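Local coordinates for protein Bd3459 (Bdellovibrio bacteriovorus, PDB 5CEC) that probably acts as a serine-type D-Ala-D-Ala peptidase of the S13 family during predation, and is bound by the ankyrin-repeat immunity protein Bd3460, at residues I243-N248 / I419-Q424; N258-L263 / E267-Y272. The protein carries 1 engineered substitution. All blocks are in the same frame, centred on the assembly; numbering follows the deposited sequence.

Contact 1 of 2, residues I243-N248 / I419-Q424; sequences ILKRMN and IKYTEQ. With SO4 (sulfate ion), chain D.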
loop_
_atom_site.group_PDB
_atom_site.type_symbol
_atom_site.label_atom_id
_atom_site.label_comp_id
_atom_site.label_asym_id
_atom_site.label_seq_id
_atom_site.Cartn_x
_atom_site.Cartn_y
_atom_site.Cartn_z
ATOM N N ILE A 243 -9.048 1.958 -9.957
ATOM C CA ILE A 243 -8.806 0.650 -9.324
ATOM C C ILE A 243 -7.307 0.458 -9.069
ATOM O O ILE A 243 -6.876 0.017 -7.989
ATOM C CB ILE A 243 -9.390 -0.496 -10.184
ATOM C CG1 ILE A 243 -10.921 -0.357 -10.238
ATOM C CG2 ILE A 243 -8.938 -1.876 -9.639
ATOM C CD1 ILE A 243 -11.547 -1.270 -11.266
ATOM N N LEU A 244 -6.512 0.795 -10.080
ATOM C CA LEU A 244 -5.050 0.718 -9.968
ATOM C C LEU A 244 -4.495 1.673 -8.912
ATOM O O LEU A 244 -3.646 1.298 -8.104
ATOM C CB LEU A 244 -4.379 0.978 -11.323
ATOM C CG LEU A 244 -4.669 -0.081 -12.379
ATOM C CD1 LEU A 244 -4.261 0.429 -13.740
ATOM C CD2 LEU A 244 -3.990 -1.407 -12.112
ATOM N N LYS A 245 -5.023 2.902 -8.893
ATOM C CA LYS A 245 -4.621 3.871 -7.868
ATOM C C LYS A 245 -4.885 3.311 -6.465
ATOM O O LYS A 245 -4.010 3.388 -5.587
ATOM C CB LYS A 245 -5.367 5.194 -8.048
ATOM C CG LYS A 245 -4.958 6.304 -7.104
ATOM C CD LYS A 245 -3.688 6.997 -7.500
ATOM C CE LYS A 245 -3.257 7.988 -6.424
ATOM N NZ LYS A 245 -2.071 8.804 -6.798
ATOM N N ARG A 246 -6.087 2.766 -6.255
ATOM C CA ARG A 246 -6.407 2.173 -4.943
ATOM C C ARG A 246 -5.409 1.044 -4.627
ATOM O O ARG A 246 -4.841 0.985 -3.531
ATOM C CB ARG A 246 -7.822 1.656 -4.932
ATOM C CG ARG A 246 -8.278 1.085 -3.611
ATOM C CD ARG A 246 -8.229 2.089 -2.476
ATOM N NE ARG A 246 -9.036 1.651 -1.341
ATOM C CZ ARG A 246 -8.970 2.177 -0.125
ATOM N NH1 ARG A 246 -8.046 3.077 0.213
ATOM N NH2 ARG A 246 -9.821 1.749 0.776
ATOM N N MET A 247 -5.185 0.169 -5.618
ATOM C CA MET A 247 -4.265 -0.964 -5.418
ATOM C C MET A 247 -2.874 -0.495 -5.017
ATOM O O MET A 247 -2.253 -1.059 -4.104
ATOM C CB MET A 247 -4.196 -1.764 -6.703
ATOM C CG MET A 247 -3.202 -2.906 -6.646
ATOM S SD MET A 247 -3.024 -3.772 -8.232
ATOM C CE MET A 247 -2.110 -2.595 -9.179
ATOM N N ASN A 248 -2.355 0.483 -5.751
ATOM C CA ASN A 248 -0.990 0.944 -5.546
ATOM C C ASN A 248 -0.845 1.903 -4.359
ATOM O O ASN A 248 0.269 2.121 -3.890
ATOM C CB ASN A 248 -0.422 1.530 -6.832
ATOM C CG ASN A 248 -0.156 0.473 -7.863
ATOM O OD1 ASN A 248 0.232 -0.654 -7.506
ATOM N ND2 ASN A 248 -0.382 0.801 -9.136
ATOM N N ILE A 419 5.198 18.005 -8.320
ATOM C CA ILE A 419 4.348 17.620 -9.447
ATOM C C ILE A 419 2.982 18.272 -9.332
ATOM O O ILE A 419 2.593 18.751 -8.268
ATOM C CB ILE A 419 4.225 16.091 -9.623
ATOM C CG1 ILE A 419 3.511 15.427 -8.451
ATOM C CG2 ILE A 419 5.605 15.498 -9.812
ATOM C CD1 ILE A 419 3.177 13.968 -8.698
ATOM N N LYS A 420 2.281 18.308 -10.452
ATOM C CA LYS A 420 0.914 18.811 -10.486
ATOM C C LYS A 420 0.037 17.638 -10.071
ATOM O O LYS A 420 -0.117 16.678 -10.814
ATOM C CB LYS A 420 0.538 19.324 -11.890
ATOM C CG LYS A 420 -0.906 19.786 -12.022
ATOM C CD LYS A 420 -1.316 19.933 -13.485
ATOM C CE LYS A 420 -2.830 20.020 -13.623
ATOM N NZ LYS A 420 -3.249 20.197 -15.040
ATOM N N TYR A 421 -0.501 17.704 -8.864
ATOM C CA TYR A 421 -1.234 16.584 -8.294
ATOM C C TYR A 421 -2.126 17.070 -7.161
ATOM O O TYR A 421 -1.652 17.773 -6.271
ATOM C CB TYR A 421 -0.290 15.491 -7.749
ATOM C CG TYR A 421 -1.079 14.319 -7.187
ATOM C CD1 TYR A 421 -1.829 13.527 -8.019
ATOM C CD2 TYR A 421 -1.125 14.058 -5.813
ATOM C CE1 TYR A 421 -2.598 12.481 -7.524
ATOM C CE2 TYR A 421 -1.901 13.013 -5.302
ATOM C CZ TYR A 421 -2.645 12.240 -6.166
ATOM O OH TYR A 421 -3.425 11.215 -5.738
ATOM N N THR A 422 -3.378 16.623 -7.172
ATOM C CA THR A 422 -4.305 16.821 -6.071
ATOM C C THR A 422 -4.703 15.417 -5.601
ATOM O O THR A 422 -5.057 14.565 -6.415
ATOM C CB THR A 422 -5.525 17.639 -6.524
ATOM O OG1 THR A 422 -5.084 18.914 -6.996
ATOM C CG2 THR A 422 -6.478 17.849 -5.354
ATOM N N GLU A 423 -4.624 15.186 -4.287
ATOM C CA GLU A 423 -4.943 13.880 -3.703
ATOM C C GLU A 423 -6.281 13.366 -4.192
ATOM O O GLU A 423 -7.326 14.031 -4.039
ATOM C CB GLU A 423 -4.959 13.954 -2.186
ATOM C CG GLU A 423 -5.146 12.617 -1.480
ATOM C CD GLU A 423 -5.052 12.751 0.015
ATOM O OE1 GLU A 423 -5.335 13.845 0.519
ATOM O OE2 GLU A 423 -4.717 11.777 0.679
ATOM N N GLN A 424 -6.252 12.139 -4.702
ATOM C CA GLN A 424 -7.436 11.484 -5.244
ATOM C C GLN A 424 -8.120 10.648 -4.152
ATOM O O GLN A 424 -7.504 10.312 -3.130
ATOM C CB GLN A 424 -7.023 10.637 -6.448
ATOM C CG GLN A 424 -6.429 11.499 -7.573
ATOM C CD GLN A 424 -5.930 10.696 -8.753
ATOM O OE1 GLN A 424 -5.916 9.480 -8.712
ATOM N NE2 GLN A 424 -5.504 11.379 -9.808
HETATM S S SO4 D . -8.953 3.646 3.903
HETATM O O1 SO4 D . -9.130 4.557 5.058
HETATM O O2 SO4 D . -7.925 4.188 2.980
HETATM O O3 SO4 D . -10.223 3.374 3.190
HETATM O O4 SO4 D . -8.392 2.366 4.421
#
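Lys-245 and Tyr-421 meet head-on: the lysine reaches out from helix 240-250, the phenol comes the other way from the loop 419-424, and Lys-245 NZ gives a hydrogen bond to Tyr-421 OH at 3.0 Å. The ammonium sits obliquely to the ring, with Lys-245 NZ 3.5 Å from Tyr-421 CZ. The lysine chain leaves the helix with CG anti to the backbone N, bends once at chi2 (79°) and is straight from there to NZ, which carries the charge across to the loop. Gln-424 crosses this chain at about a right angle. Its OE1 lies against the methylenes, 3.5 Å from Lys-245 CD, while its NE2 is hydrogen-bonded to Asp-330. The loop curls back on itself through the same phenol: Gln-424 N donates to Tyr-421 OH at 3.1 Å, with an N-H...O angle of 149°. The next residue after the lysine, Arg-246, takes no part in this pairing; its guanidinium holds a sulfate, probably from the crystallisation liquor, at its edge. Arg-246 NH1 donates to sulfate O2 (3.0 Å) almost in a straight line and Arg-246 NH2 to sulfate O3 (2.9 Å). Tyr-421 OH thus accepts from two N-H groups and is also hydrogen-bonded to Asp-338 OD1, to which it presumably gives its proton. Lys-245 NZ is hydrogen-bonded in turn to the carbonyl oxygens of Ser-329 and Met-332 and forms a salt bridge with Asp-338 OD2. A buried ammonium with four oxygen partners, more than its three N-H can serve singly, is probably held in its charged form, and its bond to the phenol ties helix 240-250 to the late loop 419-424.

Contact 2 of 2, residues N258-L263 / E267-Y272; sequences NLYWNL and EAFNAY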
loop_
_atom_site.group_PDB
_atom_site.type_symbol
_atom_site.label_atom_id
_atom_site.label_comp_id
_atom_site.label_asym_id
_atom_site.label_seq_id
_atom_site.Cartn_x
_atom_site.Cartn_y
_atom_site.Cartn_z
ATOM N N ASN A 258 -5.945 -10.709 -8.635
ATOM C CA ASN A 258 -7.072 -10.922 -9.497
ATOM C C ASN A 258 -6.903 -10.310 -10.880
ATOM O O ASN A 258 -7.354 -10.896 -11.839
ATOM C CB ASN A 258 -8.387 -10.508 -8.821
ATOM C CG ASN A 258 -8.897 -11.603 -7.911
ATOM O OD1 ASN A 258 -9.469 -12.578 -8.396
ATOM N ND2 ASN A 258 -8.593 -11.508 -6.617
ATOM N N LEU A 259 -6.264 -9.144 -10.964
ATOM C CA LEU A 259 -5.959 -8.595 -12.279
ATOM C C LEU A 259 -5.070 -9.581 -13.050
ATOM O O LEU A 259 -5.303 -9.834 -14.221
ATOM C CB LEU A 259 -5.280 -7.242 -12.185
ATOM C CG LEU A 259 -6.185 -6.054 -11.872
ATOM C CD1 LEU A 259 -5.371 -4.844 -11.536
ATOM C CD2 LEU A 259 -7.160 -5.760 -13.017
ATOM N N TYR A 260 -4.031 -10.106 -12.393
ATOM C CA TYR A 260 -3.075 -11.015 -13.042
ATOM C C TYR A 260 -3.765 -12.270 -13.515
ATOM O O TYR A 260 -3.540 -12.722 -14.651
ATOM C CB TYR A 260 -1.978 -11.293 -12.047
ATOM C CG TYR A 260 -0.830 -12.152 -12.444
ATOM C CD1 TYR A 260 -0.852 -13.524 -12.216
ATOM C CD2 TYR A 260 0.319 -11.598 -12.978
ATOM C CE1 TYR A 260 0.240 -14.318 -12.502
ATOM C CE2 TYR A 260 1.419 -12.396 -13.298
ATOM C CZ TYR A 260 1.374 -13.743 -13.059
ATOM O OH TYR A 260 2.486 -14.478 -13.346
ATOM N N TRP A 261 -4.646 -12.842 -12.700
ATOM C CA TRP A 261 -5.391 -14.016 -13.127
ATOM C C TRP A 261 -6.386 -13.695 -14.232
ATOM O O TRP A 261 -6.512 -14.444 -15.207
ATOM C CB TRP A 261 -6.115 -14.658 -11.950
ATOM C CG TRP A 261 -5.208 -15.173 -10.890
ATOM C CD1 TRP A 261 -3.954 -15.704 -11.034
ATOM C CD2 TRP A 261 -5.490 -15.206 -9.486
ATOM N NE1 TRP A 261 -3.455 -16.089 -9.808
ATOM C CE2 TRP A 261 -4.366 -15.757 -8.842
ATOM C CE3 TRP A 261 -6.579 -14.807 -8.701
ATOM C CZ2 TRP A 261 -4.320 -15.936 -7.463
ATOM C CZ3 TRP A 261 -6.499 -14.962 -7.314
ATOM C CH2 TRP A 261 -5.387 -15.532 -6.726
ATOM N N ASN A 262 -7.068 -12.562 -14.112
ATOM C CA ASN A 262 -7.999 -12.131 -15.158
ATOM C C ASN A 262 -7.346 -12.052 -16.533
ATOM O O ASN A 262 -7.995 -12.355 -17.511
ATOM C CB ASN A 262 -8.573 -10.733 -14.870
ATOM C CG ASN A 262 -9.630 -10.704 -13.781
ATOM O OD1 ASN A 262 -10.039 -11.737 -13.230
ATOM N ND2 ASN A 262 -10.090 -9.502 -13.496
ATOM N N LEU A 263 -6.119 -11.564 -16.584
ATOM C CA LEU A 263 -5.410 -11.365 -17.831
ATOM C C LEU A 263 -4.745 -12.651 -18.361
ATOM O O LEU A 263 -4.151 -12.634 -19.443
ATOM C CB LEU A 263 -4.406 -10.229 -17.680
ATOM C CG LEU A 263 -5.009 -8.867 -17.323
ATOM C CD1 LEU A 263 -3.949 -7.836 -16.964
ATOM C CD2 LEU A 263 -5.820 -8.332 -18.491
ATOM N N GLU A 267 1.223 -18.001 -17.607
ATOM C CA GLU A 267 1.513 -18.289 -19.014
ATOM C C GLU A 267 1.275 -17.065 -19.874
ATOM O O GLU A 267 2.067 -16.774 -20.766
ATOM C CB GLU A 267 0.684 -19.471 -19.506
ATOM C CG GLU A 267 1.130 -20.786 -18.890
ATOM C CD GLU A 267 0.447 -22.006 -19.500
ATOM O OE1 GLU A 267 -0.324 -21.876 -20.480
ATOM O OE2 GLU A 267 0.705 -23.121 -18.998
ATOM N N ALA A 268 0.195 -16.338 -19.615
ATOM C CA ALA A 268 -0.123 -15.148 -20.402
ATOM C C ALA A 268 0.840 -13.995 -20.112
ATOM O O ALA A 268 1.249 -13.265 -21.020
ATOM C CB ALA A 268 -1.558 -14.718 -20.157
ATOM N N PHE A 269 1.212 -13.837 -18.853
ATOM C CA PHE A 269 2.174 -12.817 -18.492
ATOM C C PHE A 269 3.526 -13.039 -19.186
ATOM O O PHE A 269 4.150 -12.097 -19.729
ATOM C CB PHE A 269 2.419 -12.773 -16.980
ATOM C CG PHE A 269 3.464 -11.791 -16.606
ATOM C CD1 PHE A 269 3.190 -10.426 -16.666
ATOM C CD2 PHE A 269 4.761 -12.212 -16.336
ATOM C CE1 PHE A 269 4.179 -9.492 -16.385
ATOM C CE2 PHE A 269 5.745 -11.294 -16.051
ATOM C CZ PHE A 269 5.468 -9.933 -16.091
ATOM N N ASN A 270 4.005 -14.276 -19.143
ATOM C CA ASN A 270 5.277 -14.579 -19.810
ATOM C C ASN A 270 5.236 -14.213 -21.284
ATOM O O ASN A 270 6.204 -13.641 -21.816
ATOM C CB ASN A 270 5.663 -16.045 -19.630
ATOM C CG ASN A 270 6.073 -16.364 -18.213
ATOM O OD1 ASN A 270 6.332 -15.474 -17.415
ATOM N ND2 ASN A 270 6.119 -17.647 -17.893
ATOM N N ALA A 271 4.135 -14.524 -21.958
ATOM C CA ALA A 271 4.009 -14.167 -23.389
ATOM C C ALA A 271 3.959 -12.644 -23.591
ATOM O O ALA A 271 4.587 -12.107 -24.501
ATOM C CB ALA A 271 2.772 -14.833 -23.988
ATOM N N TYR A 272 3.199 -11.971 -22.727
ATOM C CA TYR A 272 3.091 -10.520 -22.805
ATOM C C TYR A 272 4.449 -9.840 -22.673
ATOM O O TYR A 272 4.814 -8.991 -23.483
ATOM C CB TYR A 272 2.145 -9.961 -21.720
ATOM C CG TYR A 272 2.273 -8.465 -21.529
ATOM C CD1 TYR A 272 1.719 -7.568 -22.431
ATOM C CD2 TYR A 272 2.978 -7.920 -20.449
ATOM C CE1 TYR A 272 1.886 -6.193 -22.282
ATOM C CE2 TYR A 272 3.142 -6.553 -20.309
ATOM C CZ TYR A 272 2.596 -5.686 -21.215
ATOM O OH TYR A 272 2.754 -4.339 -21.039
#
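Leu-263 and Ala-268 bring the two backbones together, their CA atoms 7.0 Å apart, where helix 253-262 has just ended and helix 265-277 is starting. At this junction the touching atoms are Ala-268 CB and Leu-263 O, 3.4 Å from each other, so the methyl lies against a main-chain carbonyl. Leu-263 itself is still tied to the preceding helix, its N donating to Leu-259 O at 3.0 Å. Further in, the side chains of Tyr-260 and Phe-269 run at about a right angle. Tyr-260 swings CG anti to its backbone N (chi1 -178°), which lets the far end of the ring approach the next helix, and the CE2 corner of the ring meets the base of the phenylalanine, 3.8 Å from Phe-269 CB and 3.9 Å from Phe-269 CG. Phe-269 starts toward the first helix at CB and then leads its ring away, so the tyrosine touches the root of this side chain and not its far end. The rings meet obliquely, centroids 5.9 Å apart and planes at 37°. The Tyr-260 OH passes Phe-269 CB at 4.0 Å and is hydrogen-bonded to Thr-266, in the first turn of the second helix, which anchors the end of the ring across the junction. The pair consists of two consecutive helices joined by a very short link, within the helical part of a fold of the beta-lactamase clan. Helix 72-84 closes one side of it: Trp-79 touches Leu-263 and Ala-268 and stands edge-to-face with Phe-269. Phe-286 is stacked on the ring of Phe-269 and also touches Tyr-260.

Overall arrangement
The centres of contacts 1 and 2 are 24 Å apart, on opposite sides of the chain's centre, yet three successive helices, 240-250, 253-262 and 265-277, connect them. Along the chain, both segments of contact 2 fall between the two of contact 1, whose second segment returns from beyond helix 394-411. The contacts meet where Leu-244 CD2 and Leu-259 CD1 come to 3.7 Å. Helix 72-84 touches both. Ser-70 just before that helix and Lys-73 in its first turn form a pattern consistent with the SxxK motif of this clan; Asn-248 of contact 1 touches Lys-73, whereas contact 2 packs farther along the same helix.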